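Local coordinates for Glyoxalase/Bleomycin resistance protein (Bacillus cereus ATCC 14579, PDB 1XQA) that is of unknown function but binds a magnesium ion and is a possible glyoxalase, related to dioxygenases and bleomycin resistance proteins, at residues A[11-21]-A[101-109]. Residues are numbered along the deposited sequence; the frame is centred on the assembly and turned at random.
Sequences VADVVAAREFL and VEAPGGFTI
Phe20, on helix 14-25, reaches over Pro104 in the turn between strands 97-103 and 107-112, joining the two beta-alpha-beta-beta-beta modules of the vicinal oxygen chelate fold. With chi1 at -176°, CG stands anti to the backbone N and the ring extends toward the turn. Phe20 CB rests 3.8 Å from Pro104 CG; CG and CD1 then ride over Pro104 CD, a CH-pi contact with CD 3.5 Å from the ring centroid. Farther along the ring, CD2 and CE2 meet Ala103 CB obliquely, from the same side of the ring plane as Pro104, and Ile109 CD1 abuts CE2 in the ring plane at 3.9 Å. CZ ends near Val101 CG1, while Tyr24, Leu81 and Phe86 add to this buried cluster. Next along the helix, Leu21 CD2 touches the same Ile109 CD1, and Ala17 CB meets the rim of Phe107 at CE2. Asp13 caps the helix, its OD1 accepting from Ala16 N above the carboxylate plane. A water donates to both Ala17 O and Pro104 O, bridging helix and turn. At the helix's leading end, Gly105 passes close to Val11, and its O accepts a nearly straight bond (175°) from Ala12 N at 3.0 Å.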
ATOM      1  N   VAL A  11      16.295   3.678  -9.794  1.00 21.14           N
ATOM      2  CA  VAL A  11      15.090   3.377 -10.562  1.00 20.83           C
ATOM      3  C   VAL A  11      14.748   4.438 -11.618  1.00 20.72           C
ATOM      4  O   VAL A  11      15.190   5.600 -11.551  1.00 20.59           O
ATOM      5  CB  VAL A  11      13.855   3.128  -9.651  1.00 20.08           C
ATOM      6  CG1 VAL A  11      14.073   1.918  -8.746  1.00 20.62           C
ATOM      7  CG2 VAL A  11      13.548   4.377  -8.825  1.00 19.50           C
ATOM      8  N   ALA A  12      13.949   4.018 -12.592  1.00 20.75           N
ATOM      9  CA  ALA A  12      13.470   4.889 -13.654  1.00 20.79           C
ATOM     10  C   ALA A  12      12.422   5.868 -13.143  1.00 20.72           C
ATOM     11  O   ALA A  12      12.270   6.956 -13.672  1.00 21.17           O
ATOM     12  CB  ALA A  12      12.886   4.056 -14.800  1.00 21.17           C
ATOM     13  N   ASP A  13      11.694   5.470 -12.102  1.00 20.27           N
ATOM     14  CA  ASP A  13      10.573   6.262 -11.632  1.00 19.92           C
ATOM     15  C   ASP A  13      10.384   5.936 -10.168  1.00 19.71           C
ATOM     16  O   ASP A  13       9.930   4.836  -9.834  1.00 19.67           O
ATOM     17  CB  ASP A  13       9.312   5.884 -12.427  1.00 19.29           C
ATOM     18  CG  ASP A  13       8.077   6.687 -12.026  1.00 20.09           C
ATOM     19  OD1 ASP A  13       8.042   7.291 -10.920  1.00 17.79           O
ATOM     20  OD2 ASP A  13       7.125   6.708 -12.838  1.00 21.05           O
ATOM     21  N   VAL A  14      10.767   6.882  -9.305  1.00 19.70           N
ATOM     22  CA  VAL A  14      10.703   6.672  -7.852  1.00 20.00           C
ATOM     23  C   VAL A  14       9.255   6.564  -7.373  1.00 19.68           C
ATOM     24  O   VAL A  14       8.913   5.689  -6.584  1.00 20.30           O
ATOM     25  CB  VAL A  14      11.444   7.828  -7.133  1.00 20.12           C
ATOM     26  CG1 VAL A  14      11.150   7.845  -5.632  1.00 20.96           C
ATOM     27  CG2 VAL A  14      12.926   7.702  -7.378  1.00 21.55           C
ATOM     28  N   VAL A  15       8.412   7.467  -7.856  1.00 19.33           N
ATOM     29  CA  VAL A  15       6.998   7.499  -7.476  1.00 19.39           C
ATOM     30  C   VAL A  15       6.325   6.155  -7.743  1.00 19.20           C
ATOM     31  O   VAL A  15       5.630   5.630  -6.885  1.00 19.51           O
ATOM     32  CB  VAL A  15       6.249   8.642  -8.212  1.00 19.50           C
ATOM     33  CG1 VAL A  15       4.773   8.600  -7.894  1.00 21.15           C
ATOM     34  CG2 VAL A  15       6.846   9.985  -7.821  1.00 20.15           C
ATOM     35  N   ALA A  16       6.545   5.609  -8.937  1.00 19.70           N
ATOM     36  CA  ALA A  16       5.943   4.332  -9.342  1.00 19.42           C
ATOM     37  C   ALA A  16       6.485   3.149  -8.532  1.00 19.79           C
ATOM     38  O   ALA A  16       5.705   2.261  -8.138  1.00 19.00           O
ATOM     39  CB  ALA A  16       6.158   4.085 -10.818  1.00 20.23           C
ATOM     40  N   ALA A  17       7.802   3.131  -8.318  1.00 19.91           N
ATOM     41  CA  ALA A  17       8.438   2.086  -7.511  1.00 19.90           C
ATOM     42  C   ALA A  17       7.918   2.145  -6.084  1.00 19.93           C
ATOM     43  O   ALA A  17       7.564   1.116  -5.525  1.00 19.18           O
ATOM     44  CB  ALA A  17       9.953   2.188  -7.536  1.00 20.09           C
ATOM     45  N   ARG A  18       7.835   3.352  -5.516  1.00 20.41           N
ATOM     46  CA  ARG A  18       7.316   3.513  -4.142  1.00 20.49           C
ATOM     47  C   ARG A  18       5.909   2.956  -3.964  1.00 21.32           C
ATOM     48  O   ARG A  18       5.626   2.207  -3.022  1.00 20.89           O
ATOM     49  CB  ARG A  18       7.333   4.984  -3.751  1.00 20.54           C
ATOM     50  CG  ARG A  18       6.683   5.287  -2.408  1.00 18.64           C
ATOM     51  CD  ARG A  18       6.718   6.756  -2.127  1.00 20.25           C
ATOM     52  NE  ARG A  18       5.867   7.093  -0.991  1.00 20.64           N
ATOM     53  CZ  ARG A  18       5.629   8.335  -0.576  1.00 22.05           C
ATOM     54  NH1 ARG A  18       6.193   9.381  -1.193  1.00 22.03           N
ATOM     55  NH2 ARG A  18       4.848   8.533   0.475  1.00 21.15           N
ATOM     56  N   GLU A  19       5.007   3.333  -4.862  1.00 22.12           N
ATOM     57  CA  GLU A  19       3.615   2.980  -4.675  1.00 24.11           C
ATOM     58  C   GLU A  19       3.411   1.457  -4.818  1.00 22.86           C
ATOM     59  O   GLU A  19       2.604   0.870  -4.106  1.00 22.71           O
ATOM     60  CB  GLU A  19       2.710   3.833  -5.579  1.00 24.01           C
ATOM     61  CG  GLU A  19       2.422   3.265  -6.931  1.00 28.78           C
ATOM     62  CD  GLU A  19       1.732   4.262  -7.866  1.00 28.90           C
ATOM     63  OE1 GLU A  19       1.846   4.063  -9.103  1.00 33.70           O
ATOM     64  OE2 GLU A  19       1.110   5.234  -7.369  1.00 32.90           O
ATOM     65  N   PHE A  20       4.178   0.834  -5.710  1.00 22.18           N
ATOM     66  CA  PHE A  20       4.168  -0.622  -5.886  1.00 21.30           C
ATOM     67  C   PHE A  20       4.657  -1.325  -4.611  1.00 21.35           C
ATOM     68  O   PHE A  20       4.031  -2.278  -4.130  1.00 21.94           O
ATOM     69  CB  PHE A  20       5.070  -1.008  -7.065  1.00 21.63           C
ATOM     70  CG  PHE A  20       5.049  -2.474  -7.395  1.00 19.41           C
ATOM     71  CD1 PHE A  20       3.976  -3.018  -8.104  1.00 20.58           C
ATOM     72  CD2 PHE A  20       6.118  -3.313  -7.019  1.00 20.58           C
ATOM     73  CE1 PHE A  20       3.960  -4.374  -8.442  1.00 18.78           C
ATOM     74  CE2 PHE A  20       6.106  -4.679  -7.353  1.00 22.04           C
ATOM     75  CZ  PHE A  20       5.013  -5.205  -8.066  1.00 19.96           C
ATOM     76  N   LEU A  21       5.761  -0.823  -4.043  1.00 21.00           N
ATOM     77  CA  LEU A  21       6.333  -1.422  -2.828  1.00 21.26           C
ATOM     78  C   LEU A  21       5.411  -1.254  -1.622  1.00 21.66           C
ATOM     79  O   LEU A  21       5.300  -2.158  -0.776  1.00 22.11           O
ATOM     80  CB  LEU A  21       7.733  -0.859  -2.554  1.00 20.50           C
ATOM     81  CG  LEU A  21       8.807  -1.308  -3.540  1.00 21.57           C
ATOM     82  CD1 LEU A  21      10.029  -0.375  -3.425  1.00 20.83           C
ATOM     83  CD2 LEU A  21       9.187  -2.798  -3.357  1.00 21.98           C
ATOM     84  N   VAL A 101       8.623 -10.999 -10.424  1.00 20.09           N
ATOM     85  CA  VAL A 101       7.821  -9.972 -11.061  1.00 19.66           C
ATOM     86  C   VAL A 101       8.710  -8.790 -11.436  1.00 20.45           C
ATOM     87  O   VAL A 101       9.568  -8.380 -10.656  1.00 20.63           O
ATOM     88  CB  VAL A 101       6.628  -9.528 -10.166  1.00 19.66           C
ATOM     89  CG1 VAL A 101       7.103  -8.963  -8.822  1.00 18.30           C
ATOM     90  CG2 VAL A 101       5.686  -8.529 -10.916  1.00 19.28           C
ATOM     91  N   GLU A 102       8.509  -8.263 -12.639  1.00 21.17           N
ATOM     92  CA  GLU A 102       9.218  -7.068 -13.087  1.00 22.08           C
ATOM     93  C   GLU A 102       8.497  -5.884 -12.506  1.00 22.39           C
ATOM     94  O   GLU A 102       7.333  -5.638 -12.858  1.00 22.81           O
ATOM     95  CB  GLU A 102       9.186  -6.966 -14.600  1.00 22.99           C
ATOM     96  CG  GLU A 102       9.520  -8.236 -15.295  1.00 28.37           C
ATOM     97  CD  GLU A 102      10.954  -8.304 -15.653  1.00 35.20           C
ATOM     98  OE1 GLU A 102      11.237  -8.351 -16.876  1.00 37.59           O
ATOM     99  OE2 GLU A 102      11.787  -8.289 -14.717  1.00 38.50           O
ATOM    100  N   ALA A 103       9.185  -5.149 -11.632  1.00 21.67           N
ATOM    101  CA  ALA A 103       8.560  -4.097 -10.827  1.00 20.95           C
ATOM    102  C   ALA A 103       8.626  -2.739 -11.508  1.00 20.52           C
ATOM    103  O   ALA A 103       9.575  -2.469 -12.271  1.00 20.30           O
ATOM    104  CB  ALA A 103       9.226  -4.017  -9.467  1.00 19.82           C
ATOM    105  N   PRO A 104       7.622  -1.875 -11.238  1.00 20.69           N
ATOM    106  CA  PRO A 104       7.704  -0.472 -11.633  1.00 20.62           C
ATOM    107  C   PRO A 104       9.036   0.134 -11.196  1.00 21.43           C
ATOM    108  O   PRO A 104       9.506  -0.125 -10.073  1.00 21.94           O
ATOM    109  CB  PRO A 104       6.538   0.169 -10.878  1.00 20.77           C
ATOM    110  CG  PRO A 104       5.496  -0.923 -10.838  1.00 19.81           C
ATOM    111  CD  PRO A 104       6.334  -2.175 -10.576  1.00 20.62           C
ATOM    112  N   GLY A 105       9.640   0.912 -12.085  1.00 21.41           N
ATOM    113  CA  GLY A 105      10.966   1.473 -11.839  1.00 22.01           C
ATOM    114  C   GLY A 105      12.107   0.672 -12.449  1.00 22.38           C
ATOM    115  O   GLY A 105      13.241   1.151 -12.500  1.00 23.33           O
ATOM    116  N   GLY A 106      11.828  -0.546 -12.915  1.00 21.99           N
ATOM    117  CA  GLY A 106      12.797  -1.272 -13.747  1.00 22.84           C
ATOM    118  C   GLY A 106      13.758  -2.238 -13.071  1.00 23.27           C
ATOM    119  O   GLY A 106      14.929  -2.328 -13.469  1.00 24.54           O
ATOM    120  N   PHE A 107      13.268  -2.963 -12.069  1.00 23.01           N
ATOM    121  CA  PHE A 107      14.030  -4.033 -11.420  1.00 22.63           C
ATOM    122  C   PHE A 107      13.109  -5.209 -11.118  1.00 22.45           C
ATOM    123  O   PHE A 107      11.882  -5.051 -11.073  1.00 22.83           O
ATOM    124  CB  PHE A 107      14.696  -3.529 -10.130  1.00 22.62           C
ATOM    125  CG  PHE A 107      13.721  -3.123  -9.076  1.00 23.42           C
ATOM    126  CD1 PHE A 107      13.413  -3.984  -8.024  1.00 23.09           C
ATOM    127  CD2 PHE A 107      13.080  -1.885  -9.140  1.00 23.70           C
ATOM    128  CE1 PHE A 107      12.493  -3.613  -7.052  1.00 24.81           C
ATOM    129  CE2 PHE A 107      12.161  -1.510  -8.179  1.00 24.50           C
ATOM    130  CZ  PHE A 107      11.862  -2.384  -7.122  1.00 22.19           C
ATOM    131  N   THR A 108      13.701  -6.379 -10.905  1.00 20.82           N
ATOM    132  CA  THR A 108      12.954  -7.612 -10.679  1.00 20.83           C
ATOM    133  C   THR A 108      12.893  -7.893  -9.190  1.00 19.53           C
ATOM    134  O   THR A 108      13.898  -7.727  -8.480  1.00 19.37           O
ATOM    135  CB  THR A 108      13.643  -8.775 -11.401  1.00 21.30           C
ATOM    136  OG1 THR A 108      13.661  -8.472 -12.802  1.00 23.07           O
ATOM    137  CG2 THR A 108      12.918 -10.113 -11.159  1.00 20.84           C
ATOM    138  N   ILE A 109      11.719  -8.334  -8.730  1.00 19.33           N
ATOM    139  CA  ILE A 109      11.511  -8.731  -7.364  1.00 19.34           C
ATOM    140  C   ILE A 109      11.228 -10.232  -7.324  1.00 19.18           C
ATOM    141  O   ILE A 109      10.531 -10.777  -8.180  1.00 19.85           O
ATOM    142  CB  ILE A 109      10.313  -7.957  -6.741  1.00 19.36           C
ATOM    143  CG1 ILE A 109      10.739  -6.522  -6.399  1.00 19.03           C
ATOM    144  CG2 ILE A 109       9.774  -8.684  -5.501  1.00 19.76           C
ATOM    145  CD1 ILE A 109       9.588  -5.605  -5.961  1.00 18.86           C
TER
HETATM  146  O   HOH W   1       8.859  -1.313  -7.226  1.00 49.06           O